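Local coordinates for tetratricopeptide repeat domain protein (Salinibacter ruber, PDB 3MA5) that is of unknown function but, as a tetratricopeptide repeat protein, probably serves as a scaffold for binding other proteins or peptides, at residues S24-L29 and G48-R53. Residues are numbered along the deposited sequence; the frame is centred on the assembly and turned at random.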
ATOM      1  N   SER A  24       9.149  10.168  -1.416  1.00 89.51           N
ATOM      2  CA  SER A  24      10.247   9.389  -0.889  1.00 88.01           C
ATOM      3  C   SER A  24      10.050   9.105   0.593  1.00 85.46           C
ATOM      4  O   SER A  24      10.324   7.998   1.057  1.00 80.88           O
ATOM      5  CB  SER A  24      11.566  10.108  -1.144  1.00 89.53           C
ATOM      6  OG  SER A  24      12.579   9.614  -0.285  1.00 99.11           O
ATOM      7  N   ARG A  25       9.553  10.106   1.325  1.00 92.53           N
ATOM      8  CA  ARG A  25       9.297   9.976   2.760  1.00 90.93           C
ATOM      9  C   ARG A  25       8.089   9.078   2.979  1.00 84.54           C
ATOM     10  O   ARG A  25       8.105   8.208   3.849  1.00 80.15           O
ATOM     11  CB  ARG A  25       9.055  11.351   3.381  1.00 90.69           C
ATOM     12  CG  ARG A  25       8.876  11.336   4.885  1.00 96.89           C
ATOM     13  CD  ARG A  25       9.910  10.460   5.594  1.00101.51           C
ATOM     14  NE  ARG A  25       9.716  10.518   7.043  1.00105.39           N
ATOM     15  CZ  ARG A  25      10.269   9.684   7.920  1.00107.29           C
ATOM     16  NH1 ARG A  25      11.068   8.704   7.512  1.00 96.70           N
ATOM     17  NH2 ARG A  25      10.012   9.832   9.214  1.00104.41           N
ATOM     18  N   ALA A  26       7.042   9.296   2.189  1.00 81.15           N
ATOM     19  CA  ALA A  26       5.854   8.468   2.284  1.00 78.60           C
ATOM     20  C   ALA A  26       6.276   7.006   2.102  1.00 80.48           C
ATOM     21  O   ALA A  26       5.891   6.144   2.896  1.00 83.47           O
ATOM     22  CB  ALA A  26       4.857   8.858   1.210  1.00 78.77           C
ATOM     23  N   LEU A  27       7.079   6.725   1.072  1.00 83.51           N
ATOM     24  CA  LEU A  27       7.522   5.355   0.813  1.00 78.97           C
ATOM     25  C   LEU A  27       8.333   4.730   1.944  1.00 79.38           C
ATOM     26  O   LEU A  27       8.132   3.568   2.275  1.00 79.00           O
ATOM     27  CB  LEU A  27       8.319   5.273  -0.489  1.00 78.28           C
ATOM     28  CG  LEU A  27       8.958   3.894  -0.700  1.00 76.96           C
ATOM     29  CD1 LEU A  27       8.424   3.206  -1.946  1.00 73.06           C
ATOM     30  CD2 LEU A  27      10.441   4.070  -0.790  1.00 76.91           C
ATOM     31  N   ALA A  28       9.252   5.492   2.525  1.00 78.00           N
ATOM     32  CA  ALA A  28      10.060   5.004   3.638  1.00 73.74           C
ATOM     33  C   ALA A  28       9.113   4.450   4.698  1.00 80.89           C
ATOM     34  O   ALA A  28       9.124   3.261   5.003  1.00 81.75           O
ATOM     35  CB  ALA A  28      10.885   6.148   4.223  1.00 76.16           C
ATOM     36  N   LEU A  29       8.285   5.328   5.245  1.00 80.64           N
ATOM     37  CA  LEU A  29       7.314   4.955   6.264  1.00 80.50           C
ATOM     38  C   LEU A  29       6.475   3.735   5.862  1.00 81.48           C
ATOM     39  O   LEU A  29       6.349   2.781   6.632  1.00 80.94           O
ATOM     40  CB  LEU A  29       6.383   6.142   6.556  1.00 82.77           C
ATOM     41  CG  LEU A  29       6.976   7.357   7.278  1.00 87.28           C
ATOM     42  CD1 LEU A  29       5.987   8.506   7.227  1.00 91.41           C
ATOM     43  CD2 LEU A  29       7.311   7.003   8.715  1.00 89.63           C
ATOM     44  N   GLY A  48       1.615   0.176  -3.013  1.00 67.49           N
ATOM     45  CA  GLY A  48       1.611  -0.340  -4.361  1.00 65.75           C
ATOM     46  C   GLY A  48       1.350   0.750  -5.369  1.00 71.15           C
ATOM     47  O   GLY A  48       1.916   0.747  -6.458  1.00 77.65           O
ATOM     48  N   LYS A  49       0.486   1.688  -5.016  1.00 67.81           N
ATOM     49  CA  LYS A  49       0.164   2.776  -5.923  1.00 66.78           C
ATOM     50  C   LYS A  49       1.396   3.657  -6.051  1.00 70.60           C
ATOM     51  O   LYS A  49       1.568   4.355  -7.042  1.00 70.11           O
ATOM     52  CB  LYS A  49      -1.035   3.564  -5.389  1.00 65.69           C
ATOM     53  CG  LYS A  49      -2.383   2.933  -5.695  1.00 67.48           C
ATOM     54  CD  LYS A  49      -2.871   3.353  -7.083  1.00 68.60           C
ATOM     55  CE  LYS A  49      -3.917   2.407  -7.658  1.00 71.61           C
ATOM     56  NZ  LYS A  49      -4.459   2.932  -8.943  1.00 73.38           N
ATOM     57  N   LEU A  50       2.265   3.597  -5.049  1.00 72.20           N
ATOM     58  CA  LEU A  50       3.484   4.385  -5.038  1.00 64.69           C
ATOM     59  C   LEU A  50       4.548   3.694  -5.846  1.00 72.55           C
ATOM     60  O   LEU A  50       5.331   4.341  -6.551  1.00 79.46           O
ATOM     61  CB  LEU A  50       3.984   4.562  -3.615  1.00 66.80           C
ATOM     62  CG  LEU A  50       4.993   5.679  -3.336  1.00 74.86           C
ATOM     63  CD1 LEU A  50       4.482   6.996  -3.923  1.00 73.24           C
ATOM     64  CD2 LEU A  50       5.187   5.822  -1.840  1.00 78.35           C
ATOM     65  N   TYR A  51       4.589   2.371  -5.732  1.00 71.39           N
ATOM     66  CA  TYR A  51       5.568   1.598  -6.478  1.00 72.40           C
ATOM     67  C   TYR A  51       5.333   1.785  -7.954  1.00 76.51           C
ATOM     68  O   TYR A  51       6.277   1.870  -8.730  1.00 77.83           O
ATOM     69  CB  TYR A  51       5.465   0.121  -6.145  1.00 67.46           C
ATOM     70  CG  TYR A  51       6.250  -0.272  -4.931  1.00 63.45           C
ATOM     71  CD1 TYR A  51       7.395   0.431  -4.554  1.00 67.33           C
ATOM     72  CD2 TYR A  51       5.864  -1.360  -4.165  1.00 67.13           C
ATOM     73  CE1 TYR A  51       8.122   0.059  -3.432  1.00 66.56           C
ATOM     74  CE2 TYR A  51       6.582  -1.741  -3.047  1.00 70.15           C
ATOM     75  CZ  TYR A  51       7.702  -1.036  -2.684  1.00 68.38           C
ATOM     76  OH  TYR A  51       8.362  -1.412  -1.545  1.00 68.15           O
ATOM     77  N   GLU A  52       4.064   1.842  -8.334  1.00 70.58           N
ATOM     78  CA  GLU A  52       3.715   2.019  -9.725  1.00 70.30           C
ATOM     79  C   GLU A  52       4.267   3.346 -10.215  1.00 75.94           C
ATOM     80  O   GLU A  52       4.899   3.401 -11.263  1.00 83.52           O
ATOM     81  CB  GLU A  52       2.192   1.957  -9.919  1.00 72.40           C
ATOM     82  CG  GLU A  52       1.597   0.552  -9.851  1.00 71.69           C
ATOM     83  CD  GLU A  52       0.154   0.536 -10.288  1.00 76.21           C
ATOM     84  OE1 GLU A  52      -0.740   0.177  -9.480  1.00 80.16           O
ATOM     85  OE2 GLU A  52      -0.072   0.897 -11.459  1.00 82.02           O
ATOM     86  N   ARG A  53       4.049   4.409  -9.446  1.00 75.32           N
ATOM     87  CA  ARG A  53       4.540   5.739  -9.818  1.00 80.29           C
ATOM     88  C   ARG A  53       6.050   5.733  -9.925  1.00 80.84           C
ATOM     89  O   ARG A  53       6.627   6.463 -10.721  1.00 80.06           O
ATOM     90  CB  ARG A  53       4.120   6.784  -8.780  1.00 77.39           C
ATOM     91  CG  ARG A  53       2.617   6.921  -8.624  1.00 80.09           C
ATOM     92  CD  ARG A  53       2.258   7.940  -7.558  1.00 90.11           C
ATOM     93  NE  ARG A  53       2.489   9.309  -8.010  1.00 95.73           N
ATOM     94  CZ  ARG A  53       2.464  10.367  -7.212  1.00 96.76           C
ATOM     95  NH1 ARG A  53       2.222  10.214  -5.918  1.00103.52           N
ATOM     96  NH2 ARG A  53       2.682  11.572  -7.707  1.00 98.28           N
TER
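Leu50 lays its CD2 methyl against the root of Leu27, meeting CB at 3.5 Å and CA at 3.6 Å, so the tip of one leucine rests on the base of the other. Leu50 CD2 also approaches Ala26 CB, at 4.3 Å, and thus bridges two successive residues of helix 23-36. Alanine suits that position: its single methyl lets it sit with little bulk between Leu50 and Leu18 of helix 7-19, touching both. Leu27, in turn, reaches past Leu50 to Tyr51. With its CG anti to the backbone N (chi1 172°), its branched end is carried across to the aromatic ring, where Leu27 CD1 comes to 3.5 Å from Tyr51 CE1; the two side chains cross at about a right angle, and the methyl meets the ring obliquely. Leu54 also packs on Leu27.

Tyrosine here does two jobs. Its ring carbons CE1 and CD1 meet Leu27, and the side chain also touches Ala60 and Thr63 of helix 57-74, while its hydroxyl is hydrogen-bonded to the carboxylate of Glu31, one turn after Leu27 on helix 23-36. The phenol therefore spans from helix 42-53 back to its neighbour, and this bond gives its polar end a partner. Between the two segments themselves no hydrogen bond forms, and the union is wholly apolar. The segment axes stay 10.6 Å apart at closest approach and run at 134° to each other, a gap that suits leucine on both sides, branched, purely apolar and long enough to cross it, though only 160 Å² is buried. One segment belongs to the second helix of the first predicted repeat and the other to the first helix of the next, making this the inter-repeat packing that joins successive helical hairpins in the tetratricopeptide repeat fold.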